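Local atomic coordinates of peptide ABC transporter, peptide-binding protein (Thermus thermophilus, PDB entry 2D5W), a protein that binds oligopeptides, here a pentapeptide, and probably delivers them to an ABC transporter for uptake. Residues 336-339 and 340-343; 445-449 and 450-454. All blocks are in the same frame, centred on the assembly; numbering follows the deposited sequence.

Contact 1 of 2, residues 336-339 and 340-343; sequences NREG and LVKA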
ATOM      1  N   ASN A 336      11.198  23.314  -1.346  1.00  9.71           N
ATOM      2  CA  ASN A 336      10.145  24.319  -1.375  1.00 10.36           C
ATOM      3  C   ASN A 336       8.811  23.640  -1.642  1.00  9.67           C
ATOM      4  O   ASN A 336       8.233  23.757  -2.724  1.00 10.42           O
ATOM      5  CB  ASN A 336      10.432  25.363  -2.451  1.00 11.53           C
ATOM      6  CG  ASN A 336       9.490  26.538  -2.372  1.00 11.64           C
ATOM      7  OD1 ASN A 336       8.616  26.589  -1.503  1.00 12.03           O
ATOM      8  ND2 ASN A 336       9.660  27.496  -3.275  1.00 13.68           N
ATOM      9  N   ARG A 337       8.325  22.933  -0.628  1.00  9.66           N
ATOM     10  CA  ARG A 337       7.075  22.195  -0.731  1.00 10.14           C
ATOM     11  C   ARG A 337       5.858  23.082  -0.957  1.00 10.16           C
ATOM     12  O   ARG A 337       4.997  22.760  -1.776  1.00 10.40           O
ATOM     13  CB  ARG A 337       6.883  21.335   0.522  1.00  9.96           C
ATOM     14  CG  ARG A 337       7.979  20.291   0.707  1.00  9.91           C
ATOM     15  CD  ARG A 337       7.809  19.541   2.012  1.00 10.12           C
ATOM     16  NE  ARG A 337       7.980  20.427   3.158  1.00  9.58           N
ATOM     17  CZ  ARG A 337       7.494  20.187   4.370  1.00  9.46           C
ATOM     18  NH1 ARG A 337       7.699  21.054   5.350  1.00 10.02           N
ATOM     19  NH2 ARG A 337       6.796  19.084   4.607  1.00  9.68           N
ATOM     20  N   GLU A 338       5.775  24.196  -0.240  1.00 11.10           N
ATOM     21  CA  GLU A 338       4.636  25.080  -0.428  1.00 11.76           C
ATOM     22  C   GLU A 338       4.652  25.655  -1.843  1.00 11.24           C
ATOM     23  O   GLU A 338       3.607  25.777  -2.478  1.00 11.30           O
ATOM     24  CB  GLU A 338       4.641  26.211   0.603  1.00 14.61           C
ATOM     25  CG  GLU A 338       3.442  27.144   0.478  1.00 17.70           C
ATOM     26  CD  GLU A 338       2.108  26.442   0.695  1.00 19.26           C
ATOM     27  OE1 GLU A 338       1.076  26.982   0.245  1.00 21.82           O
ATOM     28  OE2 GLU A 338       2.080  25.363   1.325  1.00 18.52           O
ATOM     29  N   GLY A 339       5.836  26.003  -2.339  1.00 10.77           N
ATOM     30  CA  GLY A 339       5.930  26.537  -3.686  1.00 11.62           C
ATOM     31  C   GLY A 339       5.524  25.482  -4.699  1.00 10.49           C
ATOM     32  O   GLY A 339       4.858  25.776  -5.692  1.00 12.06           O
ATOM     33  N   LEU A 340       5.921  24.241  -4.437  1.00 10.85           N
ATOM     34  CA  LEU A 340       5.604  23.124  -5.316  1.00 11.39           C
ATOM     35  C   LEU A 340       4.105  22.853  -5.391  1.00 10.00           C
ATOM     36  O   LEU A 340       3.539  22.782  -6.481  1.00 10.36           O
ATOM     37  CB  LEU A 340       6.329  21.864  -4.832  1.00 12.98           C
ATOM     38  CG  LEU A 340       6.265  20.575  -5.658  1.00 14.47           C
ATOM     39  CD1 LEU A 340       4.872  19.960  -5.634  1.00 15.63           C
ATOM     40  CD2 LEU A 340       6.722  20.887  -7.053  1.00 21.17           C
ATOM     41  N   VAL A 341       3.444  22.703  -4.246  1.00  9.96           N
ATOM     42  CA  VAL A 341       2.017  22.405  -4.296  1.00 10.06           C
ATOM     43  C   VAL A 341       1.204  23.557  -4.877  1.00 10.34           C
ATOM     44  O   VAL A 341       0.180  23.332  -5.518  1.00 11.11           O
ATOM     45  CB  VAL A 341       1.438  21.985  -2.908  1.00 10.85           C
ATOM     46  CG1 VAL A 341       2.193  20.770  -2.380  1.00 11.37           C
ATOM     47  CG2 VAL A 341       1.492  23.137  -1.927  1.00 11.97           C
ATOM     48  N   LYS A 342       1.664  24.789  -4.670  1.00 10.87           N
ATOM     49  CA  LYS A 342       0.964  25.944  -5.220  1.00 12.39           C
ATOM     50  C   LYS A 342       1.067  25.923  -6.745  1.00 11.58           C
ATOM     51  O   LYS A 342       0.060  25.995  -7.450  1.00 12.54           O
ATOM     52  CB  LYS A 342       1.575  27.243  -4.689  1.00 13.78           C
ATOM     53  CG  LYS A 342       0.972  28.497  -5.309  1.00 17.78           C
ATOM     54  CD  LYS A 342       1.621  29.759  -4.764  1.00 20.71           C
ATOM     55  CE  LYS A 342       1.082  31.002  -5.458  1.00 24.18           C
ATOM     56  NZ  LYS A 342       1.370  30.990  -6.920  1.00 27.89           N
ATOM     57  N   ALA A 343       2.288  25.809  -7.252  1.00 11.39           N
ATOM     58  CA  ALA A 343       2.514  25.802  -8.693  1.00 11.33           C
ATOM     59  C   ALA A 343       1.957  24.571  -9.402  1.00 11.39           C
ATOM     60  O   ALA A 343       1.356  24.680 -10.468  1.00 11.76           O
ATOM     61  CB  ALA A 343       4.006  25.927  -8.981  1.00 13.15           C
TER
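V341 turns CG1 anti to its own carbonyl carbon (chi1 -58°), which leaves CG2 wedged between backbone N and carbonyl, facing the preceding turn. There CG2 sits 3.4 Å from E338 O. The carboxylate of E338 comes to the same methyl: with CG anti to the backbone N and the chain bent at chi2 (61°), OE2 ends 4.0 Å from V341 CG2, and the two side chains cross at about a right angle. Underneath runs a regular backbone pattern. L340 N binds N336 O at 2.9 Å, and V341 N meets R337 O with an almost straight N-H. K342 N reaches E338 O at 3.1 Å, and A343 N follows onto G339 O.

At the start of the helix N336 adds its side chain to this. OD1 accepts from G339 N at 3.0 Å, with the donor standing well above the amide plane of N336. One residue therefore grips two successive backbone N-H groups, one through OD1 and the other through its own carbonyl. R337 points away from this turn, its guanidinium bonded to P546 O and Y370 O, while L340 packs on F424 of helix 416-431 and V341 on Y548 of strand 544-557. This is an asparagine N-cap, opening helix 337-345.

Contact 2 of 2, residues 445-449 and 450-454; sequences VVFAD and EFIQR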
ATOM      1  N   VAL A 445       9.696  -2.554 -10.348  1.00  8.64           N
ATOM      2  CA  VAL A 445      11.077  -2.764  -9.927  1.00  9.67           C
ATOM      3  C   VAL A 445      11.343  -2.182  -8.538  1.00  9.83           C
ATOM      4  O   VAL A 445      11.777  -2.895  -7.634  1.00 10.43           O
ATOM      5  CB  VAL A 445      12.076  -2.124 -10.927  1.00 10.01           C
ATOM      6  CG1 VAL A 445      13.494  -2.201 -10.371  1.00 12.39           C
ATOM      7  CG2 VAL A 445      12.009  -2.848 -12.264  1.00 13.11           C
ATOM      8  N   VAL A 446      11.058  -0.896  -8.354  1.00  9.39           N
ATOM      9  CA  VAL A 446      11.347  -0.257  -7.073  1.00  9.64           C
ATOM     10  C   VAL A 446      10.496  -0.706  -5.895  1.00  9.36           C
ATOM     11  O   VAL A 446      10.919  -0.590  -4.745  1.00 10.45           O
ATOM     12  CB  VAL A 446      11.288   1.295  -7.176  1.00  9.92           C
ATOM     13  CG1 VAL A 446      12.271   1.779  -8.232  1.00 10.53           C
ATOM     14  CG2 VAL A 446       9.873   1.765  -7.495  1.00 10.10           C
ATOM     15  N   PHE A 447       9.307  -1.234  -6.167  1.00  8.57           N
ATOM     16  CA  PHE A 447       8.434  -1.680  -5.089  1.00  9.58           C
ATOM     17  C   PHE A 447       8.509  -3.185  -4.834  1.00  9.24           C
ATOM     18  O   PHE A 447       7.752  -3.717  -4.024  1.00 10.68           O
ATOM     19  CB  PHE A 447       6.992  -1.238  -5.363  1.00  8.28           C
ATOM     20  CG  PHE A 447       6.812   0.261  -5.388  1.00  8.33           C
ATOM     21  CD1 PHE A 447       5.916   0.840  -6.278  1.00  9.10           C
ATOM     22  CD2 PHE A 447       7.535   1.095  -4.530  1.00  9.33           C
ATOM     23  CE1 PHE A 447       5.738   2.221  -6.324  1.00  9.43           C
ATOM     24  CE2 PHE A 447       7.361   2.485  -4.569  1.00  8.88           C
ATOM     25  CZ  PHE A 447       6.461   3.043  -5.468  1.00  8.28           C
ATOM     26  N   ALA A 448       9.410  -3.869  -5.533  1.00  9.93           N
ATOM     27  CA  ALA A 448       9.609  -5.300  -5.312  1.00  9.73           C
ATOM     28  C   ALA A 448      10.439  -5.399  -4.031  1.00  9.17           C
ATOM     29  O   ALA A 448      11.293  -4.539  -3.767  1.00  9.59           O
ATOM     30  CB  ALA A 448      10.359  -5.924  -6.481  1.00 11.93           C
ATOM     31  N   ASP A 449      10.194  -6.441  -3.241  1.00  9.17           N
ATOM     32  CA  ASP A 449      10.897  -6.624  -1.977  1.00  9.08           C
ATOM     33  C   ASP A 449      12.408  -6.452  -2.039  1.00  9.02           C
ATOM     34  O   ASP A 449      12.995  -5.787  -1.181  1.00  9.62           O
ATOM     35  CB  ASP A 449      10.560  -7.996  -1.355  1.00 10.10           C
ATOM     36  CG  ASP A 449      10.972  -9.188  -2.229  1.00 11.15           C
ATOM     37  OD1 ASP A 449      10.977 -10.317  -1.684  1.00 12.75           O
ATOM     38  OD2 ASP A 449      11.272  -9.030  -3.431  1.00 11.51           O
ATOM     39  N   GLU A 450      13.036  -7.030  -3.059  1.00  9.41           N
ATOM     40  CA  GLU A 450      14.481  -6.971  -3.189  1.00 10.79           C
ATOM     41  C   GLU A 450      15.045  -5.575  -3.372  1.00 10.62           C
ATOM     42  O   GLU A 450      16.260  -5.387  -3.350  1.00 11.42           O
ATOM     43  CB  GLU A 450      14.951  -7.903  -4.307  1.00 13.07           C
ATOM     44  CG  GLU A 450      14.577  -9.354  -4.041  1.00 19.73           C
ATOM     45  CD  GLU A 450      15.470 -10.344  -4.760  1.00 23.04           C
ATOM     46  OE1 GLU A 450      15.621 -10.228  -5.993  1.00 27.19           O
ATOM     47  OE2 GLU A 450      16.017 -11.243  -4.084  1.00 26.34           O
ATOM     48  N   PHE A 451      14.171  -4.592  -3.563  1.00  9.97           N
ATOM     49  CA  PHE A 451      14.635  -3.216  -3.666  1.00  9.53           C
ATOM     50  C   PHE A 451      14.155  -2.423  -2.452  1.00  9.53           C
ATOM     51  O   PHE A 451      14.947  -2.077  -1.577  1.00 10.65           O
ATOM     52  CB  PHE A 451      14.139  -2.518  -4.935  1.00 10.85           C
ATOM     53  CG  PHE A 451      14.766  -1.161  -5.149  1.00 10.57           C
ATOM     54  CD1 PHE A 451      16.040  -1.047  -5.696  1.00 13.42           C
ATOM     55  CD2 PHE A 451      14.109  -0.002  -4.748  1.00 10.61           C
ATOM     56  CE1 PHE A 451      16.653   0.199  -5.839  1.00 13.61           C
ATOM     57  CE2 PHE A 451      14.716   1.251  -4.888  1.00 11.10           C
ATOM     58  CZ  PHE A 451      15.987   1.348  -5.433  1.00 12.17           C
ATOM     59  N   ILE A 452      12.853  -2.168  -2.379  1.00  9.55           N
ATOM     60  CA  ILE A 452      12.306  -1.363  -1.292  1.00  9.41           C
ATOM     61  C   ILE A 452      12.606  -1.867   0.119  1.00  8.97           C
ATOM     62  O   ILE A 452      12.878  -1.063   1.014  1.00  9.54           O
ATOM     63  CB  ILE A 452      10.768  -1.156  -1.477  1.00  9.74           C
ATOM     64  CG1 ILE A 452      10.226  -0.208  -0.404  1.00 10.28           C
ATOM     65  CG2 ILE A 452      10.041  -2.485  -1.435  1.00 10.46           C
ATOM     66  CD1 ILE A 452       8.835   0.326  -0.714  1.00 13.93           C
ATOM     67  N   GLN A 453      12.585  -3.181   0.316  1.00  8.80           N
ATOM     68  CA  GLN A 453      12.835  -3.759   1.633  1.00  9.78           C
ATOM     69  C   GLN A 453      14.278  -4.211   1.860  1.00  9.27           C
ATOM     70  O   GLN A 453      14.539  -5.074   2.698  1.00  9.87           O
ATOM     71  CB  GLN A 453      11.843  -4.912   1.871  1.00 10.19           C
ATOM     72  CG  GLN A 453      10.425  -4.383   2.135  1.00 11.43           C
ATOM     73  CD  GLN A 453       9.293  -5.335   1.762  1.00 11.36           C
ATOM     74  OE1 GLN A 453       8.120  -4.973   1.872  1.00 16.26           O
ATOM     75  NE2 GLN A 453       9.630  -6.539   1.325  1.00 11.09           N
ATOM     76  N   ARG A 454      15.219  -3.605   1.137  1.00  9.61           N
ATOM     77  CA  ARG A 454      16.628  -3.964   1.276  1.00  9.41           C
ATOM     78  C   ARG A 454      17.577  -2.778   1.473  1.00  9.35           C
ATOM     79  O   ARG A 454      18.746  -2.837   1.082  1.00 10.24           O
ATOM     80  CB  ARG A 454      17.073  -4.803   0.073  1.00 10.06           C
ATOM     81  CG  ARG A 454      16.340  -6.143  -0.053  1.00 10.17           C
ATOM     82  CD  ARG A 454      16.692  -7.112   1.075  1.00 10.76           C
ATOM     83  NE  ARG A 454      16.077  -8.426   0.878  1.00 12.11           N
ATOM     84  CZ  ARG A 454      14.805  -8.718   1.138  1.00 10.90           C
ATOM     85  NH1 ARG A 454      14.347  -9.941   0.914  1.00 12.61           N
ATOM     86  NH2 ARG A 454      13.993  -7.800   1.645  1.00 11.62           N
TER
HETATM   87  O   HOH W   1      11.574 -10.842   1.036  1.00 11.53           O
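F451 lies side by side with V446, its CD2 3.9 Å from V446 CB. At the ring's edge, near its plane, V446 O lies 3.2 Å from F451 CD2. CG of F451 stands anti to its backbone N (chi1 -172°), which carries the ring back alongside V446. One residue on, I452 brings CD1 to 4.1 Å from F447 CD2.

A448 O gathers the turn between these pairs: F451 N donates to it at 2.9 Å from above the carbonyl plane, I452 N at 3.2 Å from almost straight ahead, though with a more bent N-H. D449 O then takes Q453 N. E450 N donates a weak bond to D449 OD2, while OD1 shares water 1 with R454 NH1; that water sits in the guanidinium plane, 2.8 Å from OD1. R454 also sends NH2 to Q453 O.

Further out, R190 forms a salt bridge with D449 OD1, and Y498 makes a cation-pi contact with R454. V410 backs both V446 and F451, whose ring also meets W460. Cutting F451 back to an alanine is likely to open a gap between V446 and W460 and to leave V446 without its aromatic neighbour. The whole is a tight link between short helices 443-446 and 449-452, with A448 as N-cap of the second, and it sets F447 against an apolar side chain of the peptide in the binding site.

How the contacts relate
Contact 1 and contact 2 lie in series along the chain and do not touch: their centres are 29 Å apart and their nearest atoms about 17 Å. Contact 2 is the inner one, its centre 13 Å from the centre of the chain against 25 Å for contact 1, and it reaches the bound peptide through F447. What they share is a mixed sheet. Residues 336-343 pack on strand 544-557, residues 445-454 on strands 463-469 and 401-410, and strand 293-308 pairs with both 544-557 and 463-469. Contact 1 is thus peripheral packing on the sheet whose other strands carry contact 2 at the peptide site.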